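Local coordinates for lipoprotein (Streptococcus pneumoniae, PDB 3CX3), which binds zinc and probably captures the ion outside the cell for uptake by an ABC transporter, at residues D118-L123 with P257-P262; Y21-E26 with E130-I135; V227-T232 with G251-N256. One frame throughout, in Å; residues are numbered along the deposited sequence.

Contact 1 of 3, residues D118-L123 with P257-P262; sequences DPHTWL and PLESDP. With ZN (zinc ion), chain E.
His120 and Glu259 meet through a zinc ion, bound by His120 NE2 at 2.0 Å and by Glu259 OE2 at 2.1 Å. With His44 and His184 they complete the four-residue metal site of a zinc-binding protein related to ABC transporters. NE2 and OE2 are neighbours because they share the metal, not because of a proton between them. The imidazole and carboxylate planes lie 41° apart, and OE2 sits near the plane of the His120 ring at its edge. In the second shell, His120 N donates to Asp118 OD1, closing an Asx turn. A separate His-carboxylate hydrogen bond runs from His120 ND1 to the same OD1 at 2.9 Å, the two donors arriving from opposite faces of the carboxylate. ND1 meets OD1 on its syn side, though tilted out of the carboxylate plane, and this bond should limit rotation of the ring that offers NE2 to zinc.

The apolar part is tightly packed: Leu123 CD2 lies 3.8 Å from Leu258 CD1, and Tyr268 backs Leu258. Beyond Glu259 the packing gives way to partly exposed residues, with Asp261 and Pro262 poorly ordered. Trp122 CG lies between its backbone N and carbonyl carbon (chi1 61°), which brings the indole to Pro257: NE1 donates to Pro257 O at 2.8 Å, an N-H...O angle of 164°, with the oxygen close to the indole plane.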
loop_
_atom_site.group_PDB
_atom_site.type_symbol
_atom_site.label_atom_id
_atom_site.label_comp_id
_atom_site.label_asym_id
_atom_site.label_seq_id
_atom_site.Cartn_x
_atom_site.Cartn_y
_atom_site.Cartn_z
ATOM N N ASP A 118 3.455 -8.012 8.430
ATOM C CA ASP A 118 3.244 -6.676 7.903
ATOM C C ASP A 118 3.115 -6.723 6.381
ATOM O O ASP A 118 4.065 -7.074 5.685
ATOM C CB ASP A 118 4.352 -5.706 8.352
ATOM C CG ASP A 118 4.098 -4.266 7.889
ATOM O OD1 ASP A 118 3.201 -4.036 7.074
ATOM O OD2 ASP A 118 4.793 -3.340 8.324
ATOM N N PRO A 119 1.937 -6.338 5.860
ATOM C CA PRO A 119 1.643 -6.400 4.432
ATOM C C PRO A 119 2.140 -5.222 3.592
ATOM O O PRO A 119 1.976 -5.241 2.363
ATOM C CB PRO A 119 0.107 -6.383 4.410
ATOM C CG PRO A 119 -0.290 -5.564 5.618
ATOM C CD PRO A 119 0.779 -5.849 6.648
ATOM N N HIS A 120 2.739 -4.221 4.246
ATOM C CA HIS A 120 2.766 -2.828 3.740
ATOM C C HIS A 120 3.919 -2.555 2.804
ATOM O O HIS A 120 4.414 -1.429 2.650
ATOM C CB HIS A 120 2.850 -1.862 4.885
ATOM C CG HIS A 120 1.541 -1.537 5.502
ATOM N ND1 HIS A 120 1.137 -2.091 6.700
ATOM C CD2 HIS A 120 0.561 -0.664 5.128
ATOM C CE1 HIS A 120 -0.044 -1.579 7.032
ATOM N NE2 HIS A 120 -0.418 -0.715 6.093
ATOM N N THR A 121 4.309 -3.626 2.164
ATOM C CA THR A 121 5.286 -3.650 1.122
ATOM C C THR A 121 5.243 -2.443 0.167
ATOM O O THR A 121 6.205 -1.684 0.092
ATOM C CB THR A 121 5.116 -4.997 0.463
ATOM O OG1 THR A 121 6.174 -5.873 0.905
ATOM C CG2 THR A 121 5.007 -4.894 -1.017
ATOM N N TRP A 122 4.107 -2.230 -0.497
ATOM C CA TRP A 122 4.018 -1.356 -1.650
ATOM C C TRP A 122 4.711 0.002 -1.517
ATOM O O TRP A 122 4.958 0.662 -2.526
ATOM C CB TRP A 122 2.549 -1.188 -2.055
ATOM C CG TRP A 122 1.655 -0.565 -1.010
ATOM C CD1 TRP A 122 1.385 0.746 -0.866
ATOM C CD2 TRP A 122 0.888 -1.248 0.005
ATOM N NE1 TRP A 122 0.513 0.954 0.182
ATOM C CE2 TRP A 122 0.181 -0.255 0.730
ATOM C CE3 TRP A 122 0.730 -2.596 0.368
ATOM C CZ2 TRP A 122 -0.674 -0.562 1.805
ATOM C CZ3 TRP A 122 -0.120 -2.912 1.443
ATOM C CH2 TRP A 122 -0.814 -1.894 2.145
ATOM N N LEU A 123 5.047 0.382 -0.281
ATOM C CA LEU A 123 5.612 1.695 0.078
ATOM C C LEU A 123 7.115 1.728 -0.011
ATOM O O LEU A 123 7.754 2.764 0.166
ATOM C CB LEU A 123 5.204 2.067 1.499
ATOM C CG LEU A 123 3.742 2.508 1.652
ATOM C CD1 LEU A 123 3.443 2.788 3.130
ATOM C CD2 LEU A 123 3.394 3.729 0.747
ATOM N N PRO A 257 -0.337 6.576 3.098
ATOM C CA PRO A 257 0.110 5.191 2.989
ATOM C C PRO A 257 -0.464 4.530 1.718
ATOM O O PRO A 257 -0.263 3.312 1.503
ATOM C CB PRO A 257 -0.453 4.548 4.253
ATOM C CG PRO A 257 -1.673 5.316 4.617
ATOM C CD PRO A 257 -1.537 6.711 3.961
ATOM N N LEU A 258 -1.153 5.339 0.899
ATOM C CA LEU A 258 -1.744 4.944 -0.385
ATOM C C LEU A 258 -2.805 3.847 -0.340
ATOM O O LEU A 258 -3.078 3.183 -1.327
ATOM C CB LEU A 258 -0.671 4.631 -1.428
ATOM C CG LEU A 258 0.469 5.643 -1.556
ATOM C CD1 LEU A 258 1.631 5.039 -2.359
ATOM C CD2 LEU A 258 0.041 6.980 -2.152
ATOM N N GLU A 259 -3.431 3.694 0.810
ATOM C CA GLU A 259 -4.499 2.731 0.980
ATOM C C GLU A 259 -5.813 3.188 0.341
ATOM O O GLU A 259 -6.541 2.379 -0.240
ATOM C CB GLU A 259 -4.663 2.425 2.459
ATOM C CG GLU A 259 -3.595 1.490 3.004
ATOM C CD GLU A 259 -3.489 1.580 4.493
ATOM O OE1 GLU A 259 -4.527 1.811 5.141
ATOM O OE2 GLU A 259 -2.365 1.455 5.018
ATOM N N SER A 260 -6.116 4.481 0.475
ATOM C CA SER A 260 -7.109 5.144 -0.364
ATOM C C SER A 260 -6.383 5.666 -1.595
ATOM O O SER A 260 -5.144 5.713 -1.637
ATOM C CB SER A 260 -7.731 6.329 0.377
ATOM O OG SER A 260 -8.338 5.922 1.593
ATOM N N ASP A 261 -7.145 6.055 -2.604
ATOM C CA ASP A 261 -6.560 6.756 -3.731
ATOM C C ASP A 261 -6.858 8.239 -3.625
ATOM O O ASP A 261 -7.984 8.620 -3.304
ATOM C CB ASP A 261 -7.016 6.185 -5.070
ATOM C CG ASP A 261 -8.505 6.092 -5.186
ATOM O OD1 ASP A 261 -9.131 5.431 -4.322
ATOM O OD2 ASP A 261 -9.047 6.667 -6.157
ATOM N N PRO A 262 -5.834 9.079 -3.868
ATOM C CA PRO A 262 -5.907 10.541 -3.715
ATOM C C PRO A 262 -6.621 11.216 -4.887
ATOM O O PRO A 262 -6.587 12.446 -5.025
ATOM C CB PRO A 262 -4.423 10.955 -3.712
ATOM C CG PRO A 262 -3.620 9.645 -3.647
ATOM C CD PRO A 262 -4.491 8.644 -4.289
HETATM ZN ZN ZN E . -2.296 -0.020 6.479
#

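Contact 2 of 3, residues Y21-E26 with E130-I135; sequences YAMVKE and EEAQII
The side chain of Met23, present as selenomethionine, reaches from helix 18-28 to the backbone of helix 125-142 and ends against Ala132. Beyond CG it is extended (chi2 160°), and this carries CE past the selenium to lie 3.5 Å from Ala132 CB. CE also comes close to the backbone at Ala132 N and to Glu131 CB, so the methyl end rests on the helix backbone where Glu131 joins Ala132. The short Ala132 side chain suits such an approach, since the CA atoms of Met23 and Ala132 are only 6.2 Å apart.

Ile135 answers from the second helix. Its CG1 is anti to the carbonyl carbon (chi1 -73°) and CD1 continues outward in an extended chain, placing that methyl 3.9 Å from Met23 CB. The same CD1 approaches Val24 CG2 at 4.3 Å, a looser touch. The helix segments cross at -58°, their axes 9.7 Å apart at closest approach. Phe157 of helix 147-173 also packs on both Met23 and Ala132. Glu131 contributes CB here, whereas its carboxylate OE2 is hydrogen-bonded to His65. With buried aliphatic groups on both sides, the helix pair is joined by van der Waals and hydrophobic contact without a directional polar bond.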
loop_
_atom_site.group_PDB
_atom_site.type_symbol
_atom_site.label_atom_id
_atom_site.label_comp_id
_atom_site.label_asym_id
_atom_site.label_seq_id
_atom_site.Cartn_x
_atom_site.Cartn_y
_atom_site.Cartn_z
ATOM N N TYR A 21 -4.933 -1.313 -8.001
ATOM C CA TYR A 21 -5.562 -0.588 -9.093
ATOM C C TYR A 21 -4.506 -0.023 -10.022
ATOM O O TYR A 21 -4.489 -0.333 -11.217
ATOM C CB TYR A 21 -6.416 0.553 -8.537
ATOM C CG TYR A 21 -7.192 1.317 -9.583
ATOM C CD1 TYR A 21 -8.121 0.669 -10.402
ATOM C CD2 TYR A 21 -7.005 2.697 -9.751
ATOM C CE1 TYR A 21 -8.833 1.362 -11.366
ATOM C CE2 TYR A 21 -7.715 3.402 -10.711
ATOM C CZ TYR A 21 -8.633 2.727 -11.514
ATOM O OH TYR A 21 -9.352 3.420 -12.463
ATOM N N ALA A 22 -3.614 0.766 -9.425
ATOM C CA ALA A 22 -2.645 1.584 -10.112
ATOM C C ALA A 22 -1.564 0.774 -10.773
ATOM O O ALA A 22 -1.015 1.177 -11.787
ATOM C CB ALA A 22 -2.026 2.543 -9.141
HETATM N N MSE A 23 -1.242 -0.359 -10.180
HETATM C CA MSE A 23 -0.145 -1.171 -10.639
HETATM C C MSE A 23 -0.586 -2.136 -11.741
HETATM O O MSE A 23 0.221 -2.521 -12.581
HETATM C CB MSE A 23 0.424 -1.939 -9.460
HETATM C CG MSE A 23 1.895 -1.835 -9.339
HETATM SE SE MSE A 23 2.549 -2.277 -7.554
HETATM C CE MSE A 23 4.376 -2.409 -8.050
ATOM N N VAL A 24 -1.854 -2.540 -11.736
ATOM C CA VAL A 24 -2.373 -3.361 -12.833
ATOM C C VAL A 24 -2.576 -2.472 -14.056
ATOM O O VAL A 24 -2.211 -2.845 -15.177
ATOM C CB VAL A 24 -3.687 -4.080 -12.486
ATOM C CG1 VAL A 24 -4.012 -5.089 -13.559
ATOM C CG2 VAL A 24 -3.578 -4.784 -11.167
ATOM N N LYS A 25 -3.137 -1.290 -13.814
ATOM C CA LYS A 25 -3.330 -0.264 -14.829
ATOM C C LYS A 25 -2.028 0.200 -15.483
ATOM O O LYS A 25 -1.982 0.467 -16.684
ATOM C CB LYS A 25 -4.083 0.932 -14.235
ATOM C CG LYS A 25 -5.585 0.902 -14.469
ATOM C CD LYS A 25 -6.208 2.285 -14.317
ATOM C CE LYS A 25 -7.476 2.424 -15.169
ATOM N NZ LYS A 25 -7.193 2.722 -16.611
ATOM N N GLU A 26 -0.968 0.304 -14.694
ATOM C CA GLU A 26 0.343 0.644 -15.243
ATOM C C GLU A 26 0.930 -0.506 -16.052
ATOM O O GLU A 26 1.631 -0.266 -17.036
ATOM C CB GLU A 26 1.305 1.108 -14.152
ATOM C CG GLU A 26 1.666 2.574 -14.285
ATOM C CD GLU A 26 1.494 3.365 -13.001
ATOM O OE1 GLU A 26 2.516 3.782 -12.422
ATOM O OE2 GLU A 26 0.337 3.591 -12.584
ATOM N N GLU A 130 9.012 -5.201 -7.417
ATOM C CA GLU A 130 8.845 -6.656 -7.500
ATOM C C GLU A 130 7.391 -7.124 -7.661
ATOM O O GLU A 130 7.138 -8.181 -8.266
ATOM C CB GLU A 130 9.576 -7.438 -6.391
ATOM C CG GLU A 130 9.837 -6.748 -5.072
ATOM C CD GLU A 130 11.115 -7.301 -4.394
ATOM O OE1 GLU A 130 12.132 -6.555 -4.310
ATOM O OE2 GLU A 130 11.099 -8.493 -3.988
ATOM N N GLU A 131 6.453 -6.321 -7.160
ATOM C CA GLU A 131 5.047 -6.690 -7.180
ATOM C C GLU A 131 4.429 -6.405 -8.531
ATOM O O GLU A 131 3.515 -7.117 -8.953
ATOM C CB GLU A 131 4.276 -5.973 -6.074
ATOM C CG GLU A 131 3.028 -6.720 -5.679
ATOM C CD GLU A 131 2.226 -6.010 -4.632
ATOM O OE1 GLU A 131 2.821 -5.289 -3.805
ATOM O OE2 GLU A 131 0.990 -6.176 -4.625
ATOM N N ALA A 132 4.935 -5.361 -9.192
ATOM C CA ALA A 132 4.644 -5.045 -10.603
ATOM C C ALA A 132 4.980 -6.210 -11.524
ATOM O O ALA A 132 4.173 -6.585 -12.374
ATOM C CB ALA A 132 5.437 -3.829 -11.023
ATOM N N GLN A 133 6.187 -6.760 -11.344
ATOM C CA GLN A 133 6.669 -7.958 -12.054
ATOM C C GLN A 133 5.727 -9.154 -11.930
ATOM O O GLN A 133 5.221 -9.664 -12.938
ATOM C CB GLN A 133 8.055 -8.371 -11.532
ATOM C CG GLN A 133 9.208 -7.956 -12.392
ATOM C CD GLN A 133 9.504 -8.971 -13.477
ATOM O OE1 GLN A 133 8.762 -9.078 -14.445
ATOM N NE2 GLN A 133 10.590 -9.734 -13.311
ATOM N N ILE A 134 5.510 -9.599 -10.691
ATOM C CA ILE A 134 4.588 -10.701 -10.410
ATOM C C ILE A 134 3.295 -10.477 -11.174
ATOM O O ILE A 134 2.769 -11.394 -11.796
ATOM C CB ILE A 134 4.261 -10.845 -8.909
ATOM C CG1 ILE A 134 5.550 -10.972 -8.084
ATOM C CG2 ILE A 134 3.347 -12.049 -8.704
ATOM C CD1 ILE A 134 5.387 -10.901 -6.555
ATOM N N ILE A 135 2.804 -9.245 -11.139
ATOM C CA ILE A 135 1.555 -8.903 -11.803
ATOM C C ILE A 135 1.664 -9.210 -13.287
ATOM O O ILE A 135 0.838 -9.961 -13.836
ATOM C CB ILE A 135 1.139 -7.428 -11.533
ATOM C CG1 ILE A 135 0.636 -7.286 -10.087
ATOM C CG2 ILE A 135 0.109 -6.952 -12.554
ATOM C CD1 ILE A 135 0.265 -5.872 -9.653
#

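Contact 3 of 3, residues V227-T232 with G251-N256; sequences VKTIFT and GLKTLN
Phe231 CG lies beside its backbone N (chi1 -69°), which sets one ring face against Leu255 CG, 4.1 Å from the ring centroid: a CH-pi contact. Ile230 has CG1 between its backbone N and carbonyl carbon (chi1 45°), and CG1 thus meets Leu252 CD2 at 3.6 Å. The same CD2 approaches Thr232 CG2. Ile230, Thr232 and Leu252 lie on one face of the sheet, where helix 239-245 packs on them. Phe231 and Lys253 occupy the other face, pointing the same way, and Thr229 CG2 lies 3.4 Å from Lys253 CB.

These strands, 230-232 and 252-254, are the parallel ends of a beta-alpha-beta unit whose connection carries helix 239-245. Strand 252-254 is the outermost of four in its sheet within this chain. The parallel register rests on Ile230 N donating to Gly251 O at 2.9 Å (164°) and Lys253 N donating to Ile230 O at 3.0 Å. The pairing of Thr232 N with Lys253 O is weak. At Gly251, a positive phi favours glycine, and its CA approaches Lys228 O at 3.2 Å in a CA-H...O contact. Near the C-terminal ends of the strands, a water lies 2.6 Å from Leu255 O and 2.9 Å from Phe231 O, bridging the two carbonyls.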
loop_
_atom_site.group_PDB
_atom_site.type_symbol
_atom_site.label_atom_id
_atom_site.label_comp_id
_atom_site.label_asym_id
_atom_site.label_seq_id
_atom_site.Cartn_x
_atom_site.Cartn_y
_atom_site.Cartn_z
ATOM N N VAL A 227 10.538 14.469 18.494
ATOM C CA VAL A 227 9.789 14.426 17.226
ATOM C C VAL A 227 8.807 15.582 17.205
ATOM O O VAL A 227 8.234 15.932 18.239
ATOM C CB VAL A 227 9.033 13.068 17.020
ATOM C CG1 VAL A 227 8.179 13.100 15.754
ATOM C CG2 VAL A 227 10.021 11.881 16.985
ATOM N N LYS A 228 8.606 16.149 16.022
ATOM C CA LYS A 228 8.070 17.496 15.883
ATOM C C LYS A 228 6.737 17.479 15.166
ATOM O O LYS A 228 5.885 18.333 15.396
ATOM C CB LYS A 228 9.057 18.350 15.087
ATOM C CG LYS A 228 10.403 18.590 15.784
ATOM C CD LYS A 228 11.389 19.358 14.874
ATOM C CE LYS A 228 12.467 20.117 15.713
ATOM N NZ LYS A 228 13.559 20.698 14.818
ATOM N N THR A 229 6.570 16.491 14.294
ATOM C CA THR A 229 5.379 16.346 13.487
ATOM C C THR A 229 4.866 14.928 13.679
ATOM O O THR A 229 5.619 13.971 13.548
ATOM C CB THR A 229 5.704 16.607 11.982
ATOM O OG1 THR A 229 6.153 17.960 11.809
ATOM C CG2 THR A 229 4.500 16.365 11.098
ATOM N N ILE A 230 3.593 14.798 14.028
ATOM C CA ILE A 230 2.932 13.517 13.895
ATOM C C ILE A 230 2.299 13.527 12.503
ATOM O O ILE A 230 1.703 14.530 12.093
ATOM C CB ILE A 230 1.926 13.221 15.048
ATOM C CG1 ILE A 230 1.046 14.432 15.355
ATOM C CG2 ILE A 230 2.672 12.805 16.327
ATOM C CD1 ILE A 230 -0.006 14.167 16.413
ATOM N N PHE A 231 2.495 12.449 11.753
ATOM C CA PHE A 231 1.955 12.356 10.406
ATOM C C PHE A 231 0.593 11.644 10.383
ATOM O O PHE A 231 0.515 10.424 10.533
ATOM C CB PHE A 231 2.937 11.642 9.470
ATOM C CG PHE A 231 4.184 12.424 9.164
ATOM C CD1 PHE A 231 4.147 13.525 8.304
ATOM C CD2 PHE A 231 5.412 12.041 9.712
ATOM C CE1 PHE A 231 5.322 14.247 7.999
ATOM C CE2 PHE A 231 6.597 12.756 9.425
ATOM C CZ PHE A 231 6.549 13.855 8.559
ATOM N N THR A 232 -0.479 12.414 10.197
ATOM C CA THR A 232 -1.807 11.836 10.045
ATOM C C THR A 232 -2.103 11.561 8.589
ATOM O O THR A 232 -1.282 11.837 7.724
ATOM C CB THR A 232 -2.920 12.752 10.593
ATOM O OG1 THR A 232 -2.724 14.096 10.132
ATOM C CG2 THR A 232 -2.939 12.723 12.100
ATOM N N GLY A 251 2.691 19.948 16.423
ATOM C CA GLY A 251 2.969 19.643 15.012
ATOM C C GLY A 251 2.240 18.492 14.335
ATOM O O GLY A 251 2.426 17.335 14.706
ATOM N N LEU A 252 1.443 18.819 13.313
ATOM C CA LEU A 252 0.672 17.838 12.526
ATOM C C LEU A 252 0.820 17.989 11.006
ATOM O O LEU A 252 0.534 19.047 10.448
ATOM C CB LEU A 252 -0.821 17.914 12.873
ATOM C CG LEU A 252 -1.509 16.746 13.589
ATOM C CD1 LEU A 252 -2.989 17.033 13.755
ATOM C CD2 LEU A 252 -1.314 15.466 12.818
ATOM N N LYS A 253 1.260 16.917 10.347
ATOM C CA LYS A 253 1.277 16.838 8.879
ATOM C C LYS A 253 0.777 15.486 8.391
ATOM O O LYS A 253 0.955 14.478 9.056
ATOM C CB LYS A 253 2.664 17.125 8.298
ATOM C CG LYS A 253 2.990 18.597 8.258
ATOM C CD LYS A 253 3.912 18.935 7.101
ATOM C CE LYS A 253 5.348 18.537 7.398
ATOM N NZ LYS A 253 6.330 19.336 6.593
ATOM N N THR A 254 0.146 15.495 7.223
ATOM C CA THR A 254 -0.461 14.299 6.661
ATOM C C THR A 254 0.466 13.590 5.688
ATOM O O THR A 254 1.098 14.233 4.860
ATOM C CB THR A 254 -1.834 14.602 6.006
ATOM O OG1 THR A 254 -2.130 13.615 5.008
ATOM C CG2 THR A 254 -1.830 15.955 5.365
ATOM N N LEU A 255 0.517 12.260 5.805
ATOM C CA LEU A 255 1.416 11.401 5.032
ATOM C C LEU A 255 0.594 10.208 4.506
ATOM O O LEU A 255 0.022 9.467 5.312
ATOM C CB LEU A 255 2.492 10.893 5.981
ATOM C CG LEU A 255 4.012 10.755 5.783
ATOM C CD1 LEU A 255 4.375 9.429 6.363
ATOM C CD2 LEU A 255 4.542 10.896 4.341
ATOM N N ASN A 256 0.537 10.013 3.184
ATOM C CA ASN A 256 -0.317 8.977 2.560
ATOM C C ASN A 256 0.316 7.565 2.469
ATOM O O ASN A 256 1.362 7.372 1.822
ATOM C CB ASN A 256 -0.737 9.395 1.152
ATOM C CG ASN A 256 -2.204 9.103 0.842
ATOM O OD1 ASN A 256 -2.915 9.972 0.300
ATOM N ND2 ASN A 256 -2.654 7.892 1.135
HETATM O O HOH W 1 0.016 9.211 7.899
#

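Contact 1 lies near the middle of the chain, its centre 2 Å from the chain centre, and combines metal coordination with an apolar cluster. Contact 2, about 13 Å away between centres, is also buried but joins two helices through aliphatic groups; Thr121 CG2 touches Glu131 OE1 at 3.6 Å, linking the two. Contact 3, only partly buried, relies on backbone pairing at the edge of a sheet. Its second segment leads directly from Asn256 into Pro257 of contact 1, so the chain leaving strand 252-254 leads on to Glu259. Helix 268-281 packs against both contact 1 and contact 3. Contacts 2 and 3 lie on opposite sides of the chain centre and do not touch.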